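Local structure of perosamine synthetase (Caulobacter crescentus, 3BN1) at residues S85-A90 and M131-Y136; P102-N107 and H321-M326. The protein catalyses the pyridoxal-phosphate-dependent amino transfer from L-glutamate to GDP-4-keto-6-deoxymannose that yields GDP-perosamine for bacterial O-antigen synthesis. One frame throughout, in Å; residues are numbered along the deposited sequence.

Contact 1 of 2, residues S85-A90 and M131-Y136; sequences SLTYIA and MPVHLY. With AKG (2-oxoglutaric acid), chain G.
Thr87 sets its side chain roughly square to that of Val133, and the hydroxyl does the touching. With OG1 anti to the backbone N (chi1 -177°), the oxygen faces the fork of the valine, where Thr87 OG1 lies 3.6 Å from Val133 CG2 and 3.7 Å from Val133 CG1. This is van der Waals contact; the polar need of the hydroxyl is met by Ser91 OG. Leu86, one residue before Thr87, and Leu135, two after Val133, also cross near a right angle. Here Leu135 CD1 presses against the backbone, 3.5 Å from Leu86 O, while the methyls Leu86 CD2 and Leu135 CD1 stand 4.1 Å apart. An inverse gamma turn centred on His134, with a weak Leu135 N to Val133 O bond, separates the two apolar side chains of its loop. Tyr88 turns away from this packing to lay one ring face on 2-oxoglutarate, its CZ 3.6 Å from C4 of the ligand; Ile89 CG2 backs the opposite face. The two loops leave the adjacent parallel strands 80-84 and 127-130, and Val133 is flanked by Asp159 of strand 155-159 and Ser91 of helix 90-98.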
ATOM      1  N   SER A  85     -17.545   8.705 -15.377  1.00  7.59           N
ATOM      2  CA  SER A  85     -17.181   7.479 -16.110  1.00  7.63           C
ATOM      3  C   SER A  85     -15.793   7.697 -16.699  1.00  9.73           C
ATOM      4  O   SER A  85     -14.979   6.779 -16.683  1.00  9.00           O
ATOM      5  CB  SER A  85     -18.127   7.178 -17.271  1.00  9.31           C
ATOM      6  OG  SER A  85     -17.927   5.863 -17.770  1.00 15.02           O
ATOM      7  N   LEU A  86     -15.523   8.926 -17.173  1.00 11.12           N
ATOM      8  CA  LEU A  86     -14.184   9.277 -17.704  1.00  4.95           C
ATOM      9  C   LEU A  86     -13.191   9.626 -16.615  1.00  5.92           C
ATOM     10  O   LEU A  86     -13.168  10.771 -16.124  1.00  9.61           O
ATOM     11  CB  LEU A  86     -14.245  10.433 -18.694  1.00  5.12           C
ATOM     12  CG  LEU A  86     -12.959  10.572 -19.570  1.00 10.94           C
ATOM     13  CD1 LEU A  86     -12.866   9.403 -20.569  1.00  8.02           C
ATOM     14  CD2 LEU A  86     -12.951  11.865 -20.376  1.00  7.22           C
ATOM     15  N   THR A  87     -12.380   8.635 -16.240  1.00 13.67           N
ATOM     16  CA  THR A  87     -11.374   8.770 -15.159  1.00  5.69           C
ATOM     17  C   THR A  87     -10.501   7.509 -15.142  1.00  4.00           C
ATOM     18  O   THR A  87     -10.811   6.502 -15.815  1.00  7.42           O
ATOM     19  CB  THR A  87     -11.995   8.987 -13.743  1.00 14.59           C
ATOM     20  OG1 THR A  87     -10.955   9.187 -12.766  1.00  5.67           O
ATOM     21  CG2 THR A  87     -12.834   7.800 -13.279  1.00  8.42           C
ATOM     22  N   TYR A  88      -9.482   7.553 -14.295  1.00 11.67           N
ATOM     23  CA  TYR A  88      -8.637   6.404 -14.058  1.00  7.87           C
ATOM     24  C   TYR A  88      -9.452   5.498 -13.101  1.00  1.81           C
ATOM     25  O   TYR A  88     -10.163   5.948 -12.210  1.00  7.26           O
ATOM     26  CB  TYR A  88      -7.318   6.833 -13.413  1.00  6.53           C
ATOM     27  CG  TYR A  88      -6.502   5.602 -13.160  1.00 13.05           C
ATOM     28  CD1 TYR A  88      -6.094   4.790 -14.230  1.00 13.28           C
ATOM     29  CD2 TYR A  88      -6.197   5.230 -11.843  1.00 15.43           C
ATOM     30  CE1 TYR A  88      -5.310   3.703 -14.001  1.00  4.70           C
ATOM     31  CE2 TYR A  88      -5.430   4.149 -11.606  1.00  9.24           C
ATOM     32  CZ  TYR A  88      -5.045   3.368 -12.667  1.00 10.90           C
ATOM     33  OH  TYR A  88      -4.339   2.233 -12.389  1.00 11.98           O
ATOM     34  N   ILE A  89      -9.373   4.196 -13.328  1.00 11.30           N
ATOM     35  CA  ILE A  89     -10.264   3.286 -12.687  1.00  6.06           C
ATOM     36  C   ILE A  89     -10.201   3.235 -11.185  1.00  7.82           C
ATOM     37  O   ILE A  89     -11.182   2.799 -10.551  1.00 13.89           O
ATOM     38  CB  ILE A  89     -10.024   1.880 -13.160  1.00  5.27           C
ATOM     39  CG1 ILE A  89     -11.256   1.003 -12.887  1.00  8.62           C
ATOM     40  CG2 ILE A  89      -8.690   1.404 -12.582  1.00  4.57           C
ATOM     41  CD1 ILE A  89     -11.201  -0.351 -13.643  1.00  7.17           C
ATOM     42  N   ALA A  90      -9.064   3.686 -10.632  1.00  5.98           N
ATOM     43  CA  ALA A  90      -8.899   3.730  -9.190  1.00  7.41           C
ATOM     44  C   ALA A  90      -9.999   4.590  -8.582  1.00  4.30           C
ATOM     45  O   ALA A  90     -10.417   4.291  -7.447  1.00  8.35           O
ATOM     46  CB  ALA A  90      -7.485   4.237  -8.784  1.00  8.35           C
ATOM     47  N   MET A 131     -17.480  12.604  -6.268  1.00  6.62           N
ATOM     48  CA  MET A 131     -16.029  12.600  -6.472  1.00  4.03           C
ATOM     49  C   MET A 131     -15.642  13.291  -7.800  1.00 19.17           C
ATOM     50  O   MET A 131     -15.454  12.665  -8.858  1.00  9.29           O
ATOM     51  CB  MET A 131     -15.481  11.154  -6.437  1.00  7.72           C
ATOM     52  CG  MET A 131     -13.963  11.110  -6.595  1.00  5.74           C
ATOM     53  SD  MET A 131     -13.345   9.376  -6.794  1.00 12.66           S
ATOM     54  CE  MET A 131     -13.756   8.677  -5.088  1.00  7.84           C
ATOM     55  N   PRO A 132     -15.456  14.599  -7.736  1.00 12.52           N
ATOM     56  CA  PRO A 132     -14.963  15.268  -8.931  1.00 14.98           C
ATOM     57  C   PRO A 132     -13.484  14.808  -9.146  1.00 14.26           C
ATOM     58  O   PRO A 132     -12.707  14.605  -8.198  1.00 11.01           O
ATOM     59  CB  PRO A 132     -15.069  16.768  -8.562  1.00 12.32           C
ATOM     60  CG  PRO A 132     -14.945  16.743  -7.071  1.00 12.37           C
ATOM     61  CD  PRO A 132     -15.813  15.579  -6.680  1.00  5.03           C
ATOM     62  N   VAL A 133     -13.098  14.599 -10.404  1.00  6.36           N
ATOM     63  CA  VAL A 133     -11.731  14.245 -10.706  1.00  4.03           C
ATOM     64  C   VAL A 133     -11.163  15.370 -11.579  1.00  4.14           C
ATOM     65  O   VAL A 133     -11.727  15.680 -12.630  1.00 10.99           O
ATOM     66  CB  VAL A 133     -11.617  12.920 -11.452  1.00 13.86           C
ATOM     67  CG1 VAL A 133     -10.164  12.636 -11.834  1.00  8.02           C
ATOM     68  CG2 VAL A 133     -12.302  11.792 -10.667  1.00  3.03           C
ATOM     69  N   HIS A 134     -10.004  15.903 -11.172  1.00  8.00           N
ATOM     70  CA  HIS A 134      -9.360  16.995 -11.926  1.00 10.52           C
ATOM     71  C   HIS A 134      -8.422  16.385 -13.005  1.00 12.09           C
ATOM     72  O   HIS A 134      -7.226  16.267 -12.832  1.00  8.04           O
ATOM     73  CB  HIS A 134      -8.635  17.974 -10.952  1.00  6.48           C
ATOM     74  CG  HIS A 134      -9.438  18.364  -9.744  1.00  7.05           C
ATOM     75  ND1 HIS A 134     -10.764  18.736  -9.816  1.00 10.56           N
ATOM     76  CD2 HIS A 134      -9.067  18.585  -8.454  1.00 10.83           C
ATOM     77  CE1 HIS A 134     -11.201  19.073  -8.613  1.00 13.32           C
ATOM     78  NE2 HIS A 134     -10.183  19.018  -7.769  1.00  3.47           N
ATOM     79  N   LEU A 135      -8.997  16.000 -14.144  1.00  7.87           N
ATOM     80  CA  LEU A 135      -8.237  15.323 -15.176  1.00  7.58           C
ATOM     81  C   LEU A 135      -7.193  16.180 -15.878  1.00 24.55           C
ATOM     82  O   LEU A 135      -7.480  17.325 -16.238  1.00  9.10           O
ATOM     83  CB  LEU A 135      -9.233  14.833 -16.203  1.00  2.62           C
ATOM     84  CG  LEU A 135     -10.018  13.568 -15.891  1.00 11.10           C
ATOM     85  CD1 LEU A 135     -10.785  13.157 -17.193  1.00  9.28           C
ATOM     86  CD2 LEU A 135      -9.059  12.474 -15.392  1.00  9.64           C
ATOM     87  N   TYR A 136      -6.021  15.596 -16.139  1.00  9.42           N
ATOM     88  CA  TYR A 136      -4.963  16.284 -16.884  1.00 17.70           C
ATOM     89  C   TYR A 136      -4.338  17.514 -16.208  1.00  9.45           C
ATOM     90  O   TYR A 136      -3.386  18.137 -16.715  1.00 17.83           O
ATOM     91  CB  TYR A 136      -5.441  16.509 -18.320  1.00  3.99           C
ATOM     92  CG  TYR A 136      -5.883  15.163 -18.852  1.00  6.19           C
ATOM     93  CD1 TYR A 136      -5.159  14.023 -18.478  1.00  6.62           C
ATOM     94  CD2 TYR A 136      -7.087  15.005 -19.488  1.00 10.05           C
ATOM     95  CE1 TYR A 136      -5.561  12.773 -18.795  1.00  9.05           C
ATOM     96  CE2 TYR A 136      -7.492  13.738 -19.889  1.00 13.17           C
ATOM     97  CZ  TYR A 136      -6.720  12.642 -19.538  1.00 16.84           C
ATOM     98  OH  TYR A 136      -7.082  11.373 -19.898  1.00 17.12           O
TER
HETATM   99  C1  AKG G 374      -1.451   6.268 -15.584  1.00 43.32           C
HETATM  100  O1  AKG G 374      -0.996   5.296 -16.247  1.00 99.89           O
HETATM  101  O2  AKG G 374      -1.649   7.385 -16.121  1.00 99.89           O
HETATM  102  C2  AKG G 374      -1.744   6.100 -14.146  1.00 45.47           C
HETATM  103  O5  AKG G 374      -2.068   7.065 -13.482  1.00 53.97           O
HETATM  104  C3  AKG G 374      -1.661   4.699 -13.577  1.00 29.63           C
HETATM  105  C4  AKG G 374      -1.807   4.708 -12.071  1.00 24.02           C
HETATM  106  C5  AKG G 374      -1.281   3.405 -11.530  1.00 16.59           C
HETATM  107  O3  AKG G 374      -1.377   3.210 -10.289  1.00 20.44           O
HETATM  108  O4  AKG G 374      -0.775   2.452 -12.389  1.00 26.46           O

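Contact 2 of 2, residues P102-N107 and H321-M326; sequences PVLVDN and HPMHIM
Strand 101-105, one of the two edge strands, within this chain, of the large mixed sheet, part of the aspartate-aminotransferase-type fold, meets a short 3-10 segment here, with Leu104 packing on Met323 and His324. The case illustrates how distant parts of a chain can be joined through a single methyl group: 213 residues separate the two segments. Leu104 points from the strand toward the 3-10 turn, and its extended side chain (chi2 -180°) carries CD1 to the backbone end of both partners. Leu104 CD1 lies 3.6 Å from His324 CB and 4.0 Å from Met323 CB, so it sits against two successive beta carbons. The same methyl is also 4.0 Å from the backbone nitrogen of His324, which makes the surface it meets partly main chain. Met323 starts toward the strand, but bends at chi2 and chi3 and takes its sulfur elsewhere, leaving CB as the point of contact.

The imidazole of His324 meets the leucine methyl obliquely and is held by polar partners at both nitrogens, with Ser85 OG at ND1 and Glu341 OE2 at NE2. These two bonds probably fix the rotation of the buried ring. Beyond the strand, the Asp106 carboxylate accepts from the backbone nitrogens of Ile339 and Ala340 at the start of helix 338-346, and OD1 also takes a weak bond from Asn107 N. Both ends of 321-326 reach the dimer interface, where the His321 ring meets Trp224 of the second subunit and Met326 packs on the same residue. Within the turn, Met326 N donates to Met323 O at 2.9 Å, and Ile325 CG2 rests 3.9 Å above one face of the His324 ring, offset toward its rim.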
ATOM      1  N   PRO A 102     -20.679   2.993  -7.193  1.00  9.25           N
ATOM      2  CA  PRO A 102     -20.253   4.117  -8.028  1.00  3.68           C
ATOM      3  C   PRO A 102     -21.503   4.490  -8.874  1.00 22.76           C
ATOM      4  O   PRO A 102     -22.251   3.610  -9.324  1.00 11.02           O
ATOM      5  CB  PRO A 102     -19.192   3.455  -8.919  1.00  7.51           C
ATOM      6  CG  PRO A 102     -18.767   2.277  -8.142  1.00  5.75           C
ATOM      7  CD  PRO A 102     -20.022   1.745  -7.615  1.00 11.93           C
ATOM      8  N   VAL A 103     -21.749   5.788  -9.069  1.00 13.50           N
ATOM      9  CA  VAL A 103     -22.873   6.291  -9.881  1.00 15.37           C
ATOM     10  C   VAL A 103     -22.238   7.264 -10.843  1.00  5.74           C
ATOM     11  O   VAL A 103     -21.752   8.364 -10.479  1.00 14.07           O
ATOM     12  CB  VAL A 103     -23.974   6.953  -9.026  1.00  8.52           C
ATOM     13  CG1 VAL A 103     -25.075   7.643  -9.914  1.00 10.76           C
ATOM     14  CG2 VAL A 103     -24.582   5.887  -8.098  1.00  7.93           C
ATOM     15  N   LEU A 104     -22.175   6.778 -12.075  1.00  8.69           N
ATOM     16  CA  LEU A 104     -21.414   7.398 -13.094  1.00  4.25           C
ATOM     17  C   LEU A 104     -22.133   8.575 -13.654  1.00 25.10           C
ATOM     18  O   LEU A 104     -23.342   8.544 -13.842  1.00  6.25           O
ATOM     19  CB  LEU A 104     -21.036   6.425 -14.245  1.00 13.81           C
ATOM     20  CG  LEU A 104     -20.326   5.105 -13.893  1.00 11.00           C
ATOM     21  CD1 LEU A 104     -20.008   4.263 -15.103  1.00 10.10           C
ATOM     22  CD2 LEU A 104     -19.047   5.422 -13.089  1.00  8.97           C
ATOM     23  N   VAL A 105     -21.320   9.585 -13.937  1.00  6.36           N
ATOM     24  CA  VAL A 105     -21.784  10.861 -14.513  1.00 11.45           C
ATOM     25  C   VAL A 105     -20.876  11.244 -15.717  1.00  6.86           C
ATOM     26  O   VAL A 105     -19.684  10.861 -15.780  1.00  7.95           O
ATOM     27  CB  VAL A 105     -21.772  12.011 -13.457  1.00  6.90           C
ATOM     28  CG1 VAL A 105     -20.324  12.279 -12.957  1.00 11.00           C
ATOM     29  CG2 VAL A 105     -22.432  13.250 -14.053  1.00  4.84           C
ATOM     30  N   ASP A 106     -21.467  11.940 -16.694  1.00  8.88           N
ATOM     31  CA  ASP A 106     -20.784  12.313 -17.933  1.00  7.45           C
ATOM     32  C   ASP A 106     -19.952  13.531 -17.621  1.00  6.05           C
ATOM     33  O   ASP A 106     -20.115  14.128 -16.568  1.00  8.32           O
ATOM     34  CB  ASP A 106     -21.791  12.730 -19.015  1.00  6.80           C
ATOM     35  CG  ASP A 106     -21.358  12.334 -20.380  1.00  4.82           C
ATOM     36  OD1 ASP A 106     -20.192  11.918 -20.508  1.00  3.89           O
ATOM     37  OD2 ASP A 106     -22.163  12.440 -21.323  1.00  8.74           O
ATOM     38  N   ASN A 107     -19.040  13.867 -18.525  1.00  9.39           N
ATOM     39  CA  ASN A 107     -18.151  15.020 -18.389  1.00  5.91           C
ATOM     40  C   ASN A 107     -18.387  16.049 -19.479  1.00  7.29           C
ATOM     41  O   ASN A 107     -19.164  15.824 -20.416  1.00 11.59           O
ATOM     42  CB  ASN A 107     -16.679  14.615 -18.577  1.00  7.86           C
ATOM     43  CG  ASN A 107     -16.441  13.809 -19.842  1.00  8.67           C
ATOM     44  OD1 ASN A 107     -16.722  12.623 -19.843  1.00 11.00           O
ATOM     45  ND2 ASN A 107     -15.780  14.372 -20.836  1.00  5.75           N
ATOM     46  N   HIS A 321     -10.280   4.936 -20.816  1.00 12.46           N
ATOM     47  CA  HIS A 321     -11.507   4.324 -21.340  1.00 10.93           C
ATOM     48  C   HIS A 321     -12.552   4.589 -20.314  1.00 12.25           C
ATOM     49  O   HIS A 321     -12.295   4.348 -19.134  1.00  9.69           O
ATOM     50  CB  HIS A 321     -11.402   2.783 -21.481  1.00  9.90           C
ATOM     51  CG  HIS A 321     -10.326   2.337 -22.407  1.00 16.97           C
ATOM     52  ND1 HIS A 321     -10.021   3.020 -23.567  1.00 66.20           N
ATOM     53  CD2 HIS A 321      -9.441   1.315 -22.324  1.00 27.97           C
ATOM     54  CE1 HIS A 321      -8.989   2.444 -24.157  1.00 30.81           C
ATOM     55  NE2 HIS A 321      -8.631   1.395 -23.436  1.00 28.03           N
ATOM     56  N   PRO A 322     -13.751   4.990 -20.752  1.00 14.38           N
ATOM     57  CA  PRO A 322     -14.815   5.217 -19.794  1.00  6.67           C
ATOM     58  C   PRO A 322     -15.042   3.916 -18.982  1.00  3.80           C
ATOM     59  O   PRO A 322     -15.018   2.812 -19.531  1.00 12.79           O
ATOM     60  CB  PRO A 322     -16.008   5.545 -20.700  1.00  9.92           C
ATOM     61  CG  PRO A 322     -15.421   6.247 -21.881  1.00  9.40           C
ATOM     62  CD  PRO A 322     -14.101   5.500 -22.103  1.00  8.78           C
ATOM     63  N   MET A 323     -15.333   4.058 -17.702  1.00  9.96           N
ATOM     64  CA  MET A 323     -15.525   2.866 -16.863  1.00 12.72           C
ATOM     65  C   MET A 323     -16.560   1.919 -17.431  1.00 17.31           C
ATOM     66  O   MET A 323     -16.458   0.701 -17.337  1.00 15.23           O
ATOM     67  CB  MET A 323     -16.177   3.276 -15.531  1.00  8.28           C
ATOM     68  CG  MET A 323     -15.309   4.232 -14.710  1.00 22.57           C
ATOM     69  SD  MET A 323     -13.765   3.523 -14.091  1.00 21.01           S
ATOM     70  CE  MET A 323     -12.677   3.598 -15.728  1.00 11.03           C
ATOM     71  N   HIS A 324     -17.676   2.519 -17.810  1.00  7.29           N
ATOM     72  CA  HIS A 324     -18.831   1.726 -18.211  1.00  6.21           C
ATOM     73  C   HIS A 324     -18.548   0.897 -19.454  1.00 11.55           C
ATOM     74  O   HIS A 324     -19.404   0.144 -19.912  1.00 12.31           O
ATOM     75  CB  HIS A 324     -20.146   2.642 -18.310  1.00  9.88           C
ATOM     76  CG  HIS A 324     -20.169   3.554 -19.500  1.00  7.56           C
ATOM     77  ND1 HIS A 324     -19.301   4.621 -19.620  1.00 12.74           N
ATOM     78  CD2 HIS A 324     -20.866   3.506 -20.668  1.00 11.80           C
ATOM     79  CE1 HIS A 324     -19.488   5.212 -20.790  1.00  6.73           C
ATOM     80  NE2 HIS A 324     -20.431   4.552 -21.449  1.00 12.29           N
ATOM     81  N   ILE A 325     -17.380   1.079 -20.067  1.00  4.77           N
ATOM     82  CA  ILE A 325     -17.163   0.293 -21.278  1.00 17.81           C
ATOM     83  C   ILE A 325     -16.174  -0.801 -20.946  1.00 44.81           C
ATOM     84  O   ILE A 325     -15.819  -1.563 -21.818  1.00 14.45           O
ATOM     85  CB  ILE A 325     -16.705   1.033 -22.560  1.00 19.61           C
ATOM     86  CG1 ILE A 325     -15.262   1.505 -22.432  1.00 21.66           C
ATOM     87  CG2 ILE A 325     -17.549   2.237 -22.825  1.00 15.70           C
ATOM     88  CD1 ILE A 325     -14.621   2.047 -23.783  1.00 12.72           C
ATOM     89  N   MET A 326     -15.736  -0.896 -19.700  1.00 16.16           N
ATOM     90  CA  MET A 326     -14.831  -1.985 -19.383  1.00  7.40           C
ATOM     91  C   MET A 326     -15.548  -3.002 -18.506  1.00 22.51           C
ATOM     92  O   MET A 326     -16.480  -2.618 -17.832  1.00 18.05           O
ATOM     93  CB  MET A 326     -13.531  -1.473 -18.773  1.00 13.35           C
ATOM     94  CG  MET A 326     -12.709  -0.701 -19.778  1.00 14.17           C
ATOM     95  SD  MET A 326     -11.173  -0.206 -19.102  1.00 12.30           S
ATOM     96  CE  MET A 326     -11.648   0.965 -17.851  1.00 13.78           C
TER

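Contacts 1 and 2, with centres about 9 Å apart, are coupled through the loop 85-90 that follows strand 80-84. Two probable hydrogen bonds tie that loop to the 3-10 segment: Ser85 OG to His324 ND1 at 2.6 Å, and Ser85 O to Met323 N at 2.9 Å. Packing adds to them, with Met323 CE 3.5 Å from Thr87 O and Leu86 CB 3.5 Å from Asn107 OD1. Contact 1 contributes Tyr88 to the 2-oxoglutarate pocket, to which Arg233 and Gln215 of the second subunit also contribute, by hydrogen bonds to the ligand. Contact 2 stands further back, the Met323 side chain about 11 Å from the ligand between nearest atoms, behind the loop that carries Tyr88.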